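Local coordinates for protein MPT synthase subunit 2 (Burkholderia ambifaria, PDB 7L32) that probably serves as the large, catalytic subunit of molybdopterin synthase, transferring sulfur to precursor Z to make the dithiolene of molybdopterin during molybdenum cofactor biosynthesis, at residues 79-84 with 118-123. Numbering follows the deposited sequence.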
loop_
_atom_site.group_PDB
_atom_site.type_symbol
_atom_site.label_atom_id
_atom_site.label_comp_id
_atom_site.label_asym_id
_atom_site.label_seq_id
_atom_site.Cartn_x
_atom_site.Cartn_y
_atom_site.Cartn_z
ATOM N N ARG A 79 -7.688 -5.124 16.668
ATOM C CA ARG A 79 -8.945 -4.963 17.398
ATOM C C ARG A 79 -9.984 -4.244 16.540
ATOM O O ARG A 79 -11.174 -4.576 16.582
ATOM C CB ARG A 79 -8.703 -4.166 18.688
ATOM C CG ARG A 79 -9.891 -4.177 19.675
ATOM C CD ARG A 79 -9.746 -3.132 20.787
ATOM N NE ARG A 79 -9.772 -1.791 20.219
ATOM C CZ ARG A 79 -10.884 -1.163 19.845
ATOM N NH1 ARG A 79 -12.079 -1.717 20.005
ATOM N NH2 ARG A 79 -10.795 0.045 19.285
ATOM N N ARG A 80 -9.556 -3.236 15.786
ATOM C CA ARG A 80 -10.487 -2.442 14.986
ATOM C C ARG A 80 -10.937 -3.184 13.732
ATOM O O ARG A 80 -12.089 -3.042 13.311
ATOM C CB ARG A 80 -9.848 -1.116 14.592
ATOM C CG ARG A 80 -9.679 -0.109 15.745
ATOM C CD ARG A 80 -8.801 1.069 15.326
ATOM N NE ARG A 80 -8.662 2.067 16.392
ATOM C CZ ARG A 80 -9.074 3.320 16.298
ATOM N NH1 ARG A 80 -9.646 3.782 15.184
ATOM N NH2 ARG A 80 -8.883 4.143 17.327
ATOM N N TRP A 81 -10.049 -3.969 13.128
ATOM C CA TRP A 81 -10.343 -4.709 11.893
ATOM C C TRP A 81 -10.027 -6.174 12.150
ATOM O O TRP A 81 -8.946 -6.665 11.791
ATOM C CB TRP A 81 -9.545 -4.170 10.696
ATOM C CG TRP A 81 -9.915 -2.758 10.316
ATOM C CD1 TRP A 81 -10.991 -2.356 9.546
ATOM C CD2 TRP A 81 -9.233 -1.558 10.711
ATOM N NE1 TRP A 81 -11.007 -0.982 9.450
ATOM C CE2 TRP A 81 -9.938 -0.469 10.150
ATOM C CE3 TRP A 81 -8.093 -1.302 11.497
ATOM C CZ2 TRP A 81 -9.546 0.867 10.344
ATOM C CZ3 TRP A 81 -7.689 0.027 11.684
ATOM C CH2 TRP A 81 -8.427 1.096 11.119
ATOM N N PRO A 82 -10.940 -6.897 12.799
ATOM C CA PRO A 82 -10.692 -8.320 13.066
ATOM C C PRO A 82 -10.423 -9.069 11.766
ATOM O O PRO A 82 -11.039 -8.791 10.734
ATOM C CB PRO A 82 -11.993 -8.787 13.735
ATOM C CG PRO A 82 -12.543 -7.531 14.379
ATOM C CD PRO A 82 -12.195 -6.423 13.416
ATOM N N GLY A 83 -9.453 -9.985 11.807
ATOM C CA GLY A 83 -9.115 -10.803 10.655
ATOM C C GLY A 83 -7.951 -10.303 9.811
ATOM O O GLY A 83 -7.575 -10.981 8.848
ATOM N N ILE A 84 -7.403 -9.125 10.100
ATOM C CA ILE A 84 -6.234 -8.638 9.363
ATOM C C ILE A 84 -4.975 -9.256 9.969
ATOM O O ILE A 84 -5.017 -9.844 11.056
ATOM C CB ILE A 84 -6.126 -7.104 9.372
ATOM C CG1 ILE A 84 -5.838 -6.588 10.794
ATOM C CG2 ILE A 84 -7.389 -6.454 8.791
ATOM C CD1 ILE A 84 -5.340 -5.128 10.837
ATOM N N CYS A 118 -3.669 -0.334 7.197
ATOM C CA CYS A 118 -2.305 0.081 6.872
ATOM C C CYS A 118 -2.108 1.565 7.156
ATOM O O CYS A 118 -1.090 1.970 7.750
ATOM C CB CYS A 118 -1.997 -0.238 5.408
ATOM S SG CYS A 118 -0.250 -0.070 4.968
ATOM N N GLU A 119 -3.072 2.400 6.754
ATOM C CA GLU A 119 -2.944 3.832 7.029
ATOM C C GLU A 119 -3.041 4.121 8.522
ATOM O O GLU A 119 -2.309 4.978 9.046
ATOM C CB GLU A 119 -4.017 4.619 6.265
ATOM C CG GLU A 119 -3.901 6.109 6.459
ATOM C CD GLU A 119 -4.641 6.926 5.384
ATOM O OE1 GLU A 119 -5.581 6.407 4.735
ATOM O OE2 GLU A 119 -4.235 8.084 5.181
ATOM N N PHE A 120 -3.942 3.427 9.219
ATOM C CA PHE A 120 -4.044 3.598 10.674
ATOM C C PHE A 120 -2.711 3.293 11.360
ATOM O O PHE A 120 -2.257 4.050 12.241
ATOM C CB PHE A 120 -5.166 2.700 11.230
ATOM C CG PHE A 120 -5.211 2.659 12.743
ATOM C CD1 PHE A 120 -5.889 3.633 13.454
ATOM C CD2 PHE A 120 -4.580 1.633 13.448
ATOM C CE1 PHE A 120 -5.897 3.638 14.875
ATOM C CE2 PHE A 120 -4.590 1.617 14.843
ATOM C CZ PHE A 120 -5.252 2.615 15.568
ATOM N N VAL A 121 -2.088 2.170 10.998
ATOM C CA VAL A 121 -0.811 1.797 11.618
ATOM C C VAL A 121 0.247 2.859 11.333
ATOM O O VAL A 121 1.007 3.243 12.230
ATOM C CB VAL A 121 -0.358 0.395 11.146
ATOM C CG1 VAL A 121 1.101 0.103 11.593
ATOM C CG2 VAL A 121 -1.293 -0.721 11.689
ATOM N N MET A 122 0.310 3.363 10.092
ATOM C CA MET A 122 1.286 4.408 9.762
ATOM C C MET A 122 1.026 5.687 10.556
ATOM O O MET A 122 1.971 6.299 11.085
ATOM C CB MET A 122 1.284 4.727 8.247
ATOM C CG MET A 122 2.169 3.764 7.396
ATOM S SD MET A 122 3.915 3.753 7.945
ATOM C CE MET A 122 4.343 5.462 7.681
ATOM N N ASP A 123 -0.244 6.113 10.651
ATOM C CA ASP A 123 -0.573 7.329 11.406
ATOM C C ASP A 123 -0.165 7.187 12.872
ATOM O O ASP A 123 0.404 8.108 13.463
ATOM C CB ASP A 123 -2.074 7.620 11.330
ATOM C CG ASP A 123 -2.503 8.193 9.985
ATOM O OD1 ASP A 123 -1.642 8.659 9.201
ATOM O OD2 ASP A 123 -3.721 8.161 9.731
#
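Phe120 meets Arg80, the last residue of helix 65-80, and Trp81, the first beyond it, and the trio illustrates how one aromatic ring can tie a helix to the end of another and to the turn that follows, with no hydrogen bond between the segments.

The aromatic part is an offset edge-to-face pair. The six-membered ring of Trp81 turns its edge toward the face of Phe120, with centroids 5.6 Å apart and planes inclined at 64°. The outer corner of the indole also reaches the root of the phenylalanine, Trp81 CH2 lying 3.6 Å from Phe120 CB. Phe120 extends from helix 111-128 toward both partners because its ring carbon CG lies opposite the backbone N (chi1 172°).

Arg80 adds a CH-pi contact and an overlap of its guanidinium with the rim of the ring. Its CD stands over the phenylalanine face, 4.1 Å from the ring centroid, in the CH-pi contact. Farther along, the guanidinium has Phe120 CE1 beneath its centre, 3.5 Å from Arg80 CZ; the two planes are only 28° apart. The chain, extended from CG to NE, carries this flat group to the rim of the ring. Its polar atoms are used outside the contact: NE forms a salt bridge with Glu76 and NH1 a hydrogen bond with the carbonyl O of Trp157, partners that would steady the guanidinium against the ring.

Trp81 is where the chain leaves helical geometry, opening a type II turn to Ile84, with Gly83 at a positive phi; the turn leads into strand 85-91. The contact thus joins the C-terminal end of helix 65-80 to the middle of helix 111-128. Trp157, just beyond helix 151-156, adds another edge-to-face partner for Phe120, while Val121, the next residue along, packs on both helix 65-80 and strand 100-108 of the mixed sheet.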